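Local coordinates for protein bacterioferritin (Rhodobacter capsulatus, PDB 1JGC) that stores iron as a haem-containing 24-subunit shell, probably oxidising iron(II) with dioxygen at a ferroxidase centre and depositing the mineral in its central cavity, at residues A[82-87]-A[136-141]; A[92-97]-A[129-134]; A[100-105]-A[122-127]. All coordinates share one frame; numbering follows the deposited sequence.

The three contacts join the same two helices, 83-111 and 114-144, which run antiparallel in the four-helix bundle of the ferritin fold. Along the chain they are nested: contact 3 lies inside the loop closed by contact 2, and contact 2 inside that closed by contact 1. The centres of contacts 1 and 2 are about 12 Å apart, those of contacts 2 and 3 about 11 Å, and the outer two are separated by about 23 Å. Contact 1 lies near the start of helix 83-111, its Leu87 packing on Leu134 of contact 2; contacts 2 and 3 lie side by side, with Glu94 next to Glu127, and set ferroxidase ligands into this shared interface.

Contact 1: residues A[82-87]-A[136-141]; sequences GPRETL and TQISLY
Arg84 lies over the ring of Tyr141, and this pair is central to the packing of the start of helix 83-111 against the later part of helix 114-144. The two form a CH-pi contact, in which Arg84 CB sits above one ring face, 3.7 Å from the centroid of Tyr141. It is displaced toward the hydroxyl end, and Arg84 CB is 3.4 Å from Tyr141 CZ. With CG turned anti to the backbone N (chi1 -166°) and the chain extended to NE, the arginine runs back toward the root of the tyrosine, bringing Arg84 CD to 3.5 Å from Tyr141 CE1. The guanidinium does not stack on the ring: the planes stand 89° apart, and Tyr141 CD1 meets the guanidinium at its edge.

Apolar contacts extend the interface. Pro83 CB approaches the tyrosine edge, 3.9 Å from Tyr141 CE2. Farther along the antiparallel helices, Leu87 and Ile138 slide past one another in opposite directions, with Leu87 CB 3.8 Å from Ile138 CG1. The other branch of the isoleucine, Ile138 CG2, touches Arg84 NH2 at 3.7 Å. Phe149 of helix 146-152 also meets the Tyr141 ring, and Met157 of a second subunit packs on Leu87.

The polar groups of the first turn are paired within the chain. Thr86 OG1 bonds to Pro83 O at 2.7 Å, following Gly82 at the N-cap, and also pairs with Gln32 of helix 5-34. Arg84 makes salt bridges through NH1 to Glu88 and through NE to Asp142, both just beyond the two segments. Its hydrocarbon chain thus lies on an aromatic face while its charge is met alongside, so the contact itself is apolar packing flanked by ion pairs.

Contact 2: residues A[92-97]-A[129-134]; sequences AGEHDA and GHVDFL
Glu94 and Val131 bring their helices to a CA-CA separation of 6.7 Å, where the segments run antiparallel at 152° with their axes 9.9 Å apart. This is the middle of the ferritin four-helix bundle, and the side chains directed inward from helices 83-111 and 114-144 include two ligands of the second iron of the ferroxidase centre, Glu94 and His130. The site holds no metal in this crystal.

Glu94 meets three residues of the opposing helix. Its CB packs against one valine branch, with Glu94 CB 3.7 Å from Val131 CG2. One carbon farther out, Glu94 CG lies 3.9 Å from Leu134 CD1, and the leucine crosses the glutamate at about a right angle. A bend at chi2 (-78°) then turns the carboxylate aside from these aliphatic neighbours and toward His130. Toward the outside, His95 makes a looser contact, NE2 lying 4.3 Å from Val131 CG1.

The imidazole of His130 has a partner at each nitrogen. NE2 bonds to Glu50 of helix 38-64, the stronger link, while ND1 faces Glu94. Glu127 and Glu51, which also bind the second iron, come close to Glu94 and His130 respectively, so the vacant site is ringed by ligands drawn from several helices. Between the two ligands of this contact the coupling is slight: carboxylate and imidazole planes are inclined at 51°, and Glu94 OE2, near the plane of the ring at its edge, accepts a weak, strongly bent hydrogen bond of 3.2 Å from His130 ND1.

Contact 3: residues A[100-105]-A[122-127]; sequences LYREAR and SLITDE
Tyr101 OH has two carboxylates close by beside the ferroxidase centre: Glu127 OE2, to which it gives a weak hydrogen bond of 3.5 Å from helix 83-111 to helix 114-144, and Glu18 OE1 of helix 5-34. The hydroxyl is thus near two acids that bind the first iron. Glu127 OE2 also lies in the plane of the tyrosine ring at its edge, close to Tyr101 CE2. The side chains cross at about a right angle, and the carboxylate is turned 45° from the ring.

Leu123 packs over one face of the ring. Leu123 CB forms a CH-pi contact, 4.2 Å from the centroid of the Tyr101 ring and offset toward the rim that carries CD2 and CE2; Leu123 CB is 3.9 Å from Tyr101 CD2. Ile124 secures the base of the tyrosine, with Ile124 CG1 3.6 Å from Tyr101 CB. With CG1 anti to the carbonyl carbon (chi1 -72°) and CD1 extended beyond it, Ile124 reaches the opposing helix, where Ile124 CD1 packs 3.8 Å from Arg102 CG and 4.1 Å from Arg105 CB.

The arginines contribute only aliphatic parts to this packing. Their charged ends pair with helix 114-144, Arg102 with Glu128 and Arg105 with Glu121, while Ile114 of a neighbouring subunit packs on Ile124 and Arg105. Glu127 is a ligand of both irons and lies near Glu51 and Glu94. Held by Leu123 and Ile124, Tyr101 is consistent with a second-shell residue that helps to place this bridging carboxylate, although the weak bond implies a light restraint in the metal-free state.

Contact 1: residues A[82-87]-A[136-141]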
ATOM      1  N   GLY A  82     -21.658 -40.744 -30.471  1.00 28.88           N
ATOM      2  CA  GLY A  82     -22.209 -40.592 -29.137  1.00 28.12           C
ATOM      3  C   GLY A  82     -21.130 -40.492 -28.076  1.00 28.21           C
ATOM      4  O   GLY A  82     -19.953 -40.740 -28.354  1.00 28.78           O
ATOM      5  N   PRO A  83     -21.496 -40.131 -26.841  1.00 27.83           N
ATOM      6  CA  PRO A  83     -20.516 -40.010 -25.753  1.00 27.42           C
ATOM      7  C   PRO A  83     -19.539 -41.182 -25.655  1.00 26.69           C
ATOM      8  O   PRO A  83     -18.335 -41.003 -25.786  1.00 26.83           O
ATOM      9  CB  PRO A  83     -21.392 -39.891 -24.507  1.00 27.26           C
ATOM     10  CG  PRO A  83     -22.611 -39.170 -25.025  1.00 28.28           C
ATOM     11  CD  PRO A  83     -22.862 -39.823 -26.370  1.00 27.62           C
ATOM     12  N   ARG A  84     -20.056 -42.384 -25.432  1.00 27.26           N
ATOM     13  CA  ARG A  84     -19.187 -43.548 -25.287  1.00 26.90           C
ATOM     14  C   ARG A  84     -18.366 -43.873 -26.531  1.00 26.84           C
ATOM     15  O   ARG A  84     -17.202 -44.241 -26.417  1.00 26.45           O
ATOM     16  CB  ARG A  84     -19.995 -44.779 -24.874  1.00 26.63           C
ATOM     17  CG  ARG A  84     -19.136 -45.930 -24.390  1.00 26.40           C
ATOM     18  CD  ARG A  84     -20.000 -47.048 -23.841  1.00 27.01           C
ATOM     19  NE  ARG A  84     -19.228 -48.026 -23.081  1.00 25.40           N
ATOM     20  CZ  ARG A  84     -18.314 -48.827 -23.611  1.00 24.68           C
ATOM     21  NH1 ARG A  84     -18.062 -48.764 -24.913  1.00 24.36           N
ATOM     22  NH2 ARG A  84     -17.656 -49.689 -22.839  1.00 22.34           N
ATOM     23  N   GLU A  85     -18.958 -43.733 -27.715  1.00 26.96           N
ATOM     24  CA  GLU A  85     -18.233 -44.033 -28.949  1.00 27.57           C
ATOM     25  C   GLU A  85     -17.003 -43.147 -29.136  1.00 27.74           C
ATOM     26  O   GLU A  85     -15.966 -43.621 -29.622  1.00 27.52           O
ATOM     27  CB  GLU A  85     -19.129 -43.872 -30.186  1.00 28.96           C
ATOM     28  CG  GLU A  85     -20.181 -44.934 -30.365  1.00 33.29           C
ATOM     29  CD  GLU A  85     -21.239 -44.892 -29.261  1.00 38.30           C
ATOM     30  OE1 GLU A  85     -21.819 -43.794 -29.014  1.00 38.25           O
ATOM     31  OE2 GLU A  85     -21.494 -45.964 -28.638  1.00 40.64           O
ATOM     32  N   THR A  86     -17.117 -41.865 -28.776  1.00 25.90           N
ATOM     33  CA  THR A  86     -15.986 -40.949 -28.938  1.00 25.23           C
ATOM     34  C   THR A  86     -14.824 -41.397 -28.052  1.00 24.89           C
ATOM     35  O   THR A  86     -13.658 -41.289 -28.440  1.00 23.45           O
ATOM     36  CB  THR A  86     -16.374 -39.464 -28.621  1.00 24.50           C
ATOM     37  OG1 THR A  86     -16.868 -39.359 -27.285  1.00 24.23           O
ATOM     38  CG2 THR A  86     -17.446 -38.977 -29.580  1.00 22.59           C
ATOM     39  N   LEU A  87     -15.146 -41.914 -26.868  1.00 24.61           N
ATOM     40  CA  LEU A  87     -14.107 -42.400 -25.971  1.00 25.75           C
ATOM     41  C   LEU A  87     -13.458 -43.602 -26.645  1.00 26.78           C
ATOM     42  O   LEU A  87     -12.238 -43.749 -26.631  1.00 27.66           O
ATOM     43  CB  LEU A  87     -14.701 -42.822 -24.621  1.00 25.06           C
ATOM     44  CG  LEU A  87     -15.283 -41.712 -23.751  1.00 24.38           C
ATOM     45  CD1 LEU A  87     -15.841 -42.300 -22.477  1.00 23.47           C
ATOM     46  CD2 LEU A  87     -14.198 -40.704 -23.436  1.00 24.00           C
ATOM     47  N   THR A 136      -9.929 -45.227 -17.676  1.00 26.53           N
ATOM     48  CA  THR A 136     -10.600 -44.915 -16.431  1.00 25.88           C
ATOM     49  C   THR A 136     -11.970 -44.301 -16.733  1.00 25.91           C
ATOM     50  O   THR A 136     -12.951 -44.598 -16.056  1.00 26.31           O
ATOM     51  CB  THR A 136      -9.745 -43.958 -15.582  1.00 26.08           C
ATOM     52  OG1 THR A 136      -8.623 -44.686 -15.060  1.00 27.34           O
ATOM     53  CG2 THR A 136     -10.555 -43.361 -14.431  1.00 25.63           C
ATOM     54  N   GLN A 137     -12.044 -43.468 -17.764  1.00 24.62           N
ATOM     55  CA  GLN A 137     -13.306 -42.842 -18.114  1.00 24.21           C
ATOM     56  C   GLN A 137     -14.305 -43.835 -18.684  1.00 24.62           C
ATOM     57  O   GLN A 137     -15.502 -43.746 -18.414  1.00 24.77           O
ATOM     58  CB  GLN A 137     -13.079 -41.694 -19.098  1.00 23.67           C
ATOM     59  CG  GLN A 137     -12.515 -40.458 -18.435  1.00 23.96           C
ATOM     60  CD  GLN A 137     -13.322 -40.051 -17.221  1.00 23.84           C
ATOM     61  OE1 GLN A 137     -14.536 -39.859 -17.313  1.00 25.38           O
ATOM     62  NE2 GLN A 137     -12.658 -39.920 -16.077  1.00 22.85           N
ATOM     63  N   ILE A 138     -13.818 -44.784 -19.474  1.00 24.53           N
ATOM     64  CA  ILE A 138     -14.693 -45.787 -20.064  1.00 23.61           C
ATOM     65  C   ILE A 138     -15.221 -46.678 -18.949  1.00 23.46           C
ATOM     66  O   ILE A 138     -16.391 -47.057 -18.936  1.00 23.38           O
ATOM     67  CB  ILE A 138     -13.932 -46.626 -21.112  1.00 24.07           C
ATOM     68  CG1 ILE A 138     -13.696 -45.770 -22.358  1.00 23.97           C
ATOM     69  CG2 ILE A 138     -14.708 -47.895 -21.446  1.00 22.04           C
ATOM     70  CD1 ILE A 138     -12.679 -46.339 -23.308  1.00 25.51           C
ATOM     71  N   SER A 139     -14.350 -47.001 -18.005  1.00 23.01           N
ATOM     72  CA  SER A 139     -14.736 -47.826 -16.878  1.00 23.12           C
ATOM     73  C   SER A 139     -15.787 -47.100 -16.041  1.00 24.45           C
ATOM     74  O   SER A 139     -16.759 -47.702 -15.578  1.00 25.71           O
ATOM     75  CB  SER A 139     -13.521 -48.123 -16.014  1.00 22.25           C
ATOM     76  OG  SER A 139     -13.934 -48.615 -14.762  1.00 24.71           O
ATOM     77  N   LEU A 140     -15.587 -45.801 -15.849  1.00 24.20           N
ATOM     78  CA  LEU A 140     -16.525 -45.003 -15.076  1.00 24.51           C
ATOM     79  C   LEU A 140     -17.841 -44.863 -15.834  1.00 24.50           C
ATOM     80  O   LEU A 140     -18.907 -44.738 -15.228  1.00 25.18           O
ATOM     81  CB  LEU A 140     -15.939 -43.613 -14.800  1.00 24.34           C
ATOM     82  CG  LEU A 140     -16.842 -42.649 -14.033  1.00 24.24           C
ATOM     83  CD1 LEU A 140     -17.112 -43.209 -12.648  1.00 23.73           C
ATOM     84  CD2 LEU A 140     -16.175 -41.286 -13.939  1.00 25.61           C
ATOM     85  N   TYR A 141     -17.760 -44.882 -17.159  1.00 23.73           N
ATOM     86  CA  TYR A 141     -18.942 -44.758 -17.998  1.00 24.29           C
ATOM     87  C   TYR A 141     -19.865 -45.962 -17.789  1.00 25.48           C
ATOM     88  O   TYR A 141     -21.073 -45.810 -17.602  1.00 25.73           O
ATOM     89  CB  TYR A 141     -18.528 -44.657 -19.468  1.00 23.40           C
ATOM     90  CG  TYR A 141     -19.647 -44.318 -20.414  1.00 22.80           C
ATOM     91  CD1 TYR A 141     -20.638 -45.246 -20.714  1.00 22.59           C
ATOM     92  CD2 TYR A 141     -19.726 -43.054 -21.002  1.00 23.84           C
ATOM     93  CE1 TYR A 141     -21.691 -44.925 -21.580  1.00 23.34           C
ATOM     94  CE2 TYR A 141     -20.773 -42.723 -21.867  1.00 23.96           C
ATOM     95  CZ  TYR A 141     -21.752 -43.664 -22.147  1.00 23.76           C
ATOM     96  OH  TYR A 141     -22.797 -43.339 -22.976  1.00 24.60           O
TER

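Contact 2: residues A[92-97]-A[129-134]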
ATOM      1  N   ALA A  92      -9.045 -46.003 -29.580  1.00 25.32           N
ATOM      2  CA  ALA A  92      -8.596 -46.778 -30.733  1.00 26.03           C
ATOM      3  C   ALA A  92      -7.423 -46.067 -31.411  1.00 26.78           C
ATOM      4  O   ALA A  92      -6.443 -46.702 -31.818  1.00 26.87           O
ATOM      5  CB  ALA A  92      -9.743 -46.971 -31.725  1.00 23.80           C
ATOM      6  N   GLY A  93      -7.528 -44.747 -31.528  1.00 27.57           N
ATOM      7  CA  GLY A  93      -6.461 -43.978 -32.141  1.00 28.67           C
ATOM      8  C   GLY A  93      -5.179 -43.984 -31.317  1.00 30.40           C
ATOM      9  O   GLY A  93      -4.077 -43.925 -31.875  1.00 30.81           O
ATOM     10  N   GLU A  94      -5.301 -44.061 -29.995  1.00 30.67           N
ATOM     11  CA  GLU A  94      -4.123 -44.062 -29.140  1.00 32.25           C
ATOM     12  C   GLU A  94      -3.331 -45.334 -29.330  1.00 32.46           C
ATOM     13  O   GLU A  94      -2.100 -45.301 -29.419  1.00 32.62           O
ATOM     14  CB  GLU A  94      -4.523 -43.947 -27.673  1.00 34.99           C
ATOM     15  CG  GLU A  94      -5.279 -42.681 -27.353  1.00 39.44           C
ATOM     16  CD  GLU A  94      -4.374 -41.483 -27.237  1.00 42.37           C
ATOM     17  OE1 GLU A  94      -3.217 -41.543 -27.728  1.00 43.71           O
ATOM     18  OE2 GLU A  94      -4.829 -40.473 -26.652  1.00 45.41           O
ATOM     19  N   HIS A  95      -4.040 -46.459 -29.388  1.00 32.80           N
ATOM     20  CA  HIS A  95      -3.399 -47.758 -29.556  1.00 32.99           C
ATOM     21  C   HIS A  95      -2.624 -47.827 -30.868  1.00 32.42           C
ATOM     22  O   HIS A  95      -1.516 -48.356 -30.904  1.00 31.58           O
ATOM     23  CB  HIS A  95      -4.449 -48.870 -29.463  1.00 34.32           C
ATOM     24  CG  HIS A  95      -4.865 -49.184 -28.055  1.00 36.15           C
ATOM     25  ND1 HIS A  95      -6.136 -49.612 -27.731  1.00 37.47           N
ATOM     26  CD2 HIS A  95      -4.170 -49.160 -26.891  1.00 35.86           C
ATOM     27  CE1 HIS A  95      -6.207 -49.839 -26.431  1.00 36.65           C
ATOM     28  NE2 HIS A  95      -5.028 -49.572 -25.897  1.00 36.82           N
ATOM     29  N   ASP A  96      -3.196 -47.287 -31.942  1.00 32.25           N
ATOM     30  CA  ASP A  96      -2.497 -47.284 -33.219  1.00 32.77           C
ATOM     31  C   ASP A  96      -1.247 -46.424 -33.104  1.00 33.49           C
ATOM     32  O   ASP A  96      -0.170 -46.821 -33.563  1.00 34.92           O
ATOM     33  CB  ASP A  96      -3.380 -46.730 -34.335  1.00 33.21           C
ATOM     34  CG  ASP A  96      -4.507 -47.666 -34.700  1.00 35.68           C
ATOM     35  OD1 ASP A  96      -4.458 -48.849 -34.270  1.00 35.98           O
ATOM     36  OD2 ASP A  96      -5.433 -47.222 -35.426  1.00 35.83           O
ATOM     37  N   ALA A  97      -1.385 -45.247 -32.489  1.00 32.42           N
ATOM     38  CA  ALA A  97      -0.246 -44.343 -32.320  1.00 31.68           C
ATOM     39  C   ALA A  97       0.855 -44.994 -31.480  1.00 30.65           C
ATOM     40  O   ALA A  97       2.027 -44.942 -31.848  1.00 30.96           O
ATOM     41  CB  ALA A  97      -0.695 -43.018 -31.680  1.00 30.85           C
ATOM     42  N   GLY A 129      -0.336 -42.033 -21.012  1.00 25.07           N
ATOM     43  CA  GLY A 129      -1.052 -41.199 -20.064  1.00 25.13           C
ATOM     44  C   GLY A 129      -2.503 -41.024 -20.500  1.00 26.19           C
ATOM     45  O   GLY A 129      -3.428 -41.165 -19.687  1.00 26.45           O
ATOM     46  N   HIS A 130      -2.710 -40.720 -21.782  1.00 26.42           N
ATOM     47  CA  HIS A 130      -4.059 -40.555 -22.323  1.00 28.02           C
ATOM     48  C   HIS A 130      -4.820 -41.882 -22.247  1.00 27.40           C
ATOM     49  O   HIS A 130      -6.007 -41.907 -21.927  1.00 26.80           O
ATOM     50  CB  HIS A 130      -4.005 -40.088 -23.782  1.00 30.89           C
ATOM     51  CG  HIS A 130      -3.499 -38.690 -23.953  1.00 35.92           C
ATOM     52  ND1 HIS A 130      -3.037 -38.210 -25.163  1.00 38.68           N
ATOM     53  CD2 HIS A 130      -3.395 -37.662 -23.074  1.00 37.25           C
ATOM     54  CE1 HIS A 130      -2.670 -36.946 -25.021  1.00 39.94           C
ATOM     55  NE2 HIS A 130      -2.877 -36.590 -23.763  1.00 39.83           N
ATOM     56  N   VAL A 131      -4.136 -42.984 -22.545  1.00 26.91           N
ATOM     57  CA  VAL A 131      -4.772 -44.294 -22.495  1.00 25.81           C
ATOM     58  C   VAL A 131      -5.273 -44.553 -21.083  1.00 25.60           C
ATOM     59  O   VAL A 131      -6.402 -45.000 -20.885  1.00 25.04           O
ATOM     60  CB  VAL A 131      -3.789 -45.430 -22.895  1.00 25.11           C
ATOM     61  CG1 VAL A 131      -4.418 -46.786 -22.624  1.00 24.10           C
ATOM     62  CG2 VAL A 131      -3.439 -45.321 -24.360  1.00 24.39           C
ATOM     63  N   ASP A 132      -4.425 -44.267 -20.101  1.00 25.60           N
ATOM     64  CA  ASP A 132      -4.787 -44.473 -18.704  1.00 26.60           C
ATOM     65  C   ASP A 132      -6.077 -43.725 -18.390  1.00 26.79           C
ATOM     66  O   ASP A 132      -7.023 -44.280 -17.816  1.00 26.02           O
ATOM     67  CB  ASP A 132      -3.659 -43.976 -17.798  1.00 26.86           C
ATOM     68  CG  ASP A 132      -3.916 -44.262 -16.326  1.00 28.50           C
ATOM     69  OD1 ASP A 132      -4.838 -45.053 -16.010  1.00 30.24           O
ATOM     70  OD2 ASP A 132      -3.184 -43.701 -15.477  1.00 30.23           O
ATOM     71  N   PHE A 133      -6.105 -42.460 -18.792  1.00 26.80           N
ATOM     72  CA  PHE A 133      -7.256 -41.604 -18.565  1.00 27.35           C
ATOM     73  C   PHE A 133      -8.526 -42.133 -19.250  1.00 26.99           C
ATOM     74  O   PHE A 133      -9.568 -42.282 -18.607  1.00 26.49           O
ATOM     75  CB  PHE A 133      -6.940 -40.190 -19.056  1.00 27.19           C
ATOM     76  CG  PHE A 133      -8.118 -39.279 -19.046  1.00 28.47           C
ATOM     77  CD1 PHE A 133      -8.561 -38.709 -17.858  1.00 27.77           C
ATOM     78  CD2 PHE A 133      -8.817 -39.019 -20.229  1.00 29.03           C
ATOM     79  CE1 PHE A 133      -9.687 -37.892 -17.840  1.00 29.64           C
ATOM     80  CE2 PHE A 133      -9.950 -38.199 -20.228  1.00 30.17           C
ATOM     81  CZ  PHE A 133     -10.389 -37.632 -19.029  1.00 29.25           C
ATOM     82  N   LEU A 134      -8.434 -42.410 -20.550  1.00 26.98           N
ATOM     83  CA  LEU A 134      -9.574 -42.917 -21.311  1.00 25.80           C
ATOM     84  C   LEU A 134     -10.099 -44.233 -20.743  1.00 26.61           C
ATOM     85  O   LEU A 134     -11.307 -44.438 -20.672  1.00 27.69           O
ATOM     86  CB  LEU A 134      -9.191 -43.105 -22.779  1.00 25.26           C
ATOM     87  CG  LEU A 134      -8.918 -41.845 -23.607  1.00 25.88           C
ATOM     88  CD1 LEU A 134      -8.418 -42.230 -25.001  1.00 24.85           C
ATOM     89  CD2 LEU A 134     -10.193 -41.025 -23.713  1.00 26.06           C
TER

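Contact 3: residues A[100-105]-A[122-127]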
ATOM      1  N   LEU A 100       2.783 -47.478 -33.505  1.00 27.16           N
ATOM      2  CA  LEU A 100       3.705 -46.797 -34.396  1.00 26.48           C
ATOM      3  C   LEU A 100       4.913 -46.207 -33.684  1.00 27.07           C
ATOM      4  O   LEU A 100       6.035 -46.293 -34.190  1.00 27.42           O
ATOM      5  CB  LEU A 100       2.980 -45.689 -35.155  1.00 25.57           C
ATOM      6  CG  LEU A 100       3.874 -44.714 -35.932  1.00 25.25           C
ATOM      7  CD1 LEU A 100       4.662 -45.470 -36.981  1.00 23.39           C
ATOM      8  CD2 LEU A 100       3.018 -43.636 -36.580  1.00 24.31           C
ATOM      9  N   TYR A 101       4.687 -45.605 -32.517  1.00 26.36           N
ATOM     10  CA  TYR A 101       5.780 -44.981 -31.775  1.00 25.74           C
ATOM     11  C   TYR A 101       6.783 -45.977 -31.219  1.00 26.19           C
ATOM     12  O   TYR A 101       7.979 -45.701 -31.203  1.00 27.04           O
ATOM     13  CB  TYR A 101       5.252 -44.118 -30.625  1.00 25.49           C
ATOM     14  CG  TYR A 101       4.350 -42.976 -31.035  1.00 24.81           C
ATOM     15  CD1 TYR A 101       4.418 -42.417 -32.311  1.00 25.02           C
ATOM     16  CD2 TYR A 101       3.442 -42.432 -30.129  1.00 26.78           C
ATOM     17  CE1 TYR A 101       3.598 -41.343 -32.671  1.00 25.24           C
ATOM     18  CE2 TYR A 101       2.620 -41.357 -30.475  1.00 25.77           C
ATOM     19  CZ  TYR A 101       2.706 -40.821 -31.742  1.00 25.87           C
ATOM     20  OH  TYR A 101       1.905 -39.753 -32.063  1.00 27.66           O
ATOM     21  N   ARG A 102       6.304 -47.126 -30.755  1.00 26.07           N
ATOM     22  CA  ARG A 102       7.199 -48.142 -30.211  1.00 27.53           C
ATOM     23  C   ARG A 102       8.117 -48.692 -31.307  1.00 28.82           C
ATOM     24  O   ARG A 102       9.284 -49.039 -31.070  1.00 28.75           O
ATOM     25  CB  ARG A 102       6.380 -49.266 -29.586  1.00 26.70           C
ATOM     26  CG  ARG A 102       5.619 -48.802 -28.368  1.00 28.16           C
ATOM     27  CD  ARG A 102       4.791 -49.886 -27.732  1.00 28.03           C
ATOM     28  NE  ARG A 102       4.302 -49.440 -26.432  1.00 31.73           N
ATOM     29  CZ  ARG A 102       3.046 -49.572 -26.018  1.00 33.22           C
ATOM     30  NH1 ARG A 102       2.144 -50.144 -26.801  1.00 34.70           N
ATOM     31  NH2 ARG A 102       2.683 -49.124 -24.820  1.00 34.39           N
ATOM     32  N   GLU A 103       7.573 -48.736 -32.516  1.00 29.58           N
ATOM     33  CA  GLU A 103       8.276 -49.222 -33.690  1.00 30.07           C
ATOM     34  C   GLU A 103       9.354 -48.205 -34.080  1.00 29.80           C
ATOM     35  O   GLU A 103      10.533 -48.543 -34.219  1.00 29.21           O
ATOM     36  CB  GLU A 103       7.258 -49.375 -34.808  1.00 32.24           C
ATOM     37  CG  GLU A 103       7.605 -50.356 -35.886  1.00 36.78           C
ATOM     38  CD  GLU A 103       6.490 -50.445 -36.925  1.00 39.88           C
ATOM     39  OE1 GLU A 103       5.318 -50.697 -36.522  1.00 40.64           O
ATOM     40  OE2 GLU A 103       6.799 -50.258 -38.130  1.00 39.50           O
ATOM     41  N   ALA A 104       8.937 -46.952 -34.251  1.00 28.51           N
ATOM     42  CA  ALA A 104       9.864 -45.888 -34.617  1.00 27.60           C
ATOM     43  C   ALA A 104      10.951 -45.797 -33.556  1.00 26.84           C
ATOM     44  O   ALA A 104      12.135 -45.699 -33.863  1.00 27.18           O
ATOM     45  CB  ALA A 104       9.124 -44.556 -34.722  1.00 26.90           C
ATOM     46  N   ARG A 105      10.533 -45.844 -32.302  1.00 26.36           N
ATOM     47  CA  ARG A 105      11.452 -45.755 -31.187  1.00 26.50           C
ATOM     48  C   ARG A 105      12.544 -46.837 -31.270  1.00 27.13           C
ATOM     49  O   ARG A 105      13.736 -46.534 -31.136  1.00 27.25           O
ATOM     50  CB  ARG A 105      10.644 -45.831 -29.884  1.00 26.57           C
ATOM     51  CG  ARG A 105      11.453 -45.731 -28.630  1.00 25.71           C
ATOM     52  CD  ARG A 105      11.844 -47.109 -28.193  1.00 28.66           C
ATOM     53  NE  ARG A 105      12.936 -47.054 -27.242  1.00 29.86           N
ATOM     54  CZ  ARG A 105      13.864 -47.991 -27.148  1.00 30.83           C
ATOM     55  NH1 ARG A 105      13.819 -49.051 -27.948  1.00 28.55           N
ATOM     56  NH2 ARG A 105      14.842 -47.853 -26.263  1.00 33.88           N
ATOM     57  N   SER A 122       9.170 -39.994 -25.206  1.00 22.65           N
ATOM     58  CA  SER A 122       8.364 -38.951 -24.595  1.00 23.43           C
ATOM     59  C   SER A 122       6.924 -39.074 -25.127  1.00 22.49           C
ATOM     60  O   SER A 122       5.964 -39.001 -24.359  1.00 21.49           O
ATOM     61  CB  SER A 122       8.955 -37.576 -24.915  1.00 23.32           C
ATOM     62  OG  SER A 122       8.076 -36.545 -24.512  1.00 28.27           O
ATOM     63  N   LEU A 123       6.776 -39.275 -26.434  1.00 20.99           N
ATOM     64  CA  LEU A 123       5.449 -39.429 -27.011  1.00 21.45           C
ATOM     65  C   LEU A 123       4.760 -40.680 -26.457  1.00 21.84           C
ATOM     66  O   LEU A 123       3.576 -40.649 -26.111  1.00 22.52           O
ATOM     67  CB  LEU A 123       5.533 -39.515 -28.530  1.00 20.67           C
ATOM     68  CG  LEU A 123       5.935 -38.233 -29.268  1.00 22.64           C
ATOM     69  CD1 LEU A 123       6.120 -38.537 -30.756  1.00 21.79           C
ATOM     70  CD2 LEU A 123       4.867 -37.158 -29.071  1.00 22.62           C
ATOM     71  N   ILE A 124       5.499 -41.780 -26.374  1.00 21.18           N
ATOM     72  CA  ILE A 124       4.951 -43.025 -25.845  1.00 19.89           C
ATOM     73  C   ILE A 124       4.452 -42.784 -24.429  1.00 19.96           C
ATOM     74  O   ILE A 124       3.363 -43.224 -24.073  1.00 18.61           O
ATOM     75  CB  ILE A 124       6.020 -44.159 -25.832  1.00 20.57           C
ATOM     76  CG1 ILE A 124       6.291 -44.628 -27.265  1.00 18.41           C
ATOM     77  CG2 ILE A 124       5.559 -45.329 -24.957  1.00 17.65           C
ATOM     78  CD1 ILE A 124       7.439 -45.598 -27.386  1.00 19.28           C
ATOM     79  N   THR A 125       5.249 -42.074 -23.631  1.00 20.10           N
ATOM     80  CA  THR A 125       4.865 -41.775 -22.255  1.00 20.91           C
ATOM     81  C   THR A 125       3.584 -40.938 -22.191  1.00 21.83           C
ATOM     82  O   THR A 125       2.698 -41.236 -21.401  1.00 22.72           O
ATOM     83  CB  THR A 125       5.992 -41.042 -21.499  1.00 20.79           C
ATOM     84  OG1 THR A 125       7.184 -41.832 -21.546  1.00 21.78           O
ATOM     85  CG2 THR A 125       5.608 -40.839 -20.044  1.00 17.91           C
ATOM     86  N   ASP A 126       3.475 -39.903 -23.021  1.00 23.30           N
ATOM     87  CA  ASP A 126       2.267 -39.080 -23.024  1.00 25.03           C
ATOM     88  C   ASP A 126       1.047 -39.892 -23.473  1.00 26.32           C
ATOM     89  O   ASP A 126      -0.027 -39.792 -22.883  1.00 26.04           O
ATOM     90  CB  ASP A 126       2.407 -37.874 -23.959  1.00 25.61           C
ATOM     91  CG  ASP A 126       3.466 -36.894 -23.507  1.00 27.91           C
ATOM     92  OD1 ASP A 126       3.746 -36.815 -22.288  1.00 28.83           O
ATOM     93  OD2 ASP A 126       4.011 -36.180 -24.380  1.00 30.29           O
ATOM     94  N   GLU A 127       1.209 -40.687 -24.526  1.00 27.02           N
ATOM     95  CA  GLU A 127       0.091 -41.472 -25.012  1.00 28.11           C
ATOM     96  C   GLU A 127      -0.373 -42.514 -23.990  1.00 26.86           C
ATOM     97  O   GLU A 127      -1.568 -42.774 -23.870  1.00 26.17           O
ATOM     98  CB  GLU A 127       0.441 -42.122 -26.356  1.00 31.18           C
ATOM     99  CG  GLU A 127      -0.370 -41.565 -27.546  1.00 37.23           C
ATOM    100  CD  GLU A 127      -0.118 -40.072 -27.845  1.00 41.77           C
ATOM    101  OE1 GLU A 127      -0.385 -39.201 -26.972  1.00 43.77           O
ATOM    102  OE2 GLU A 127       0.344 -39.759 -28.975  1.00 44.71           O
TER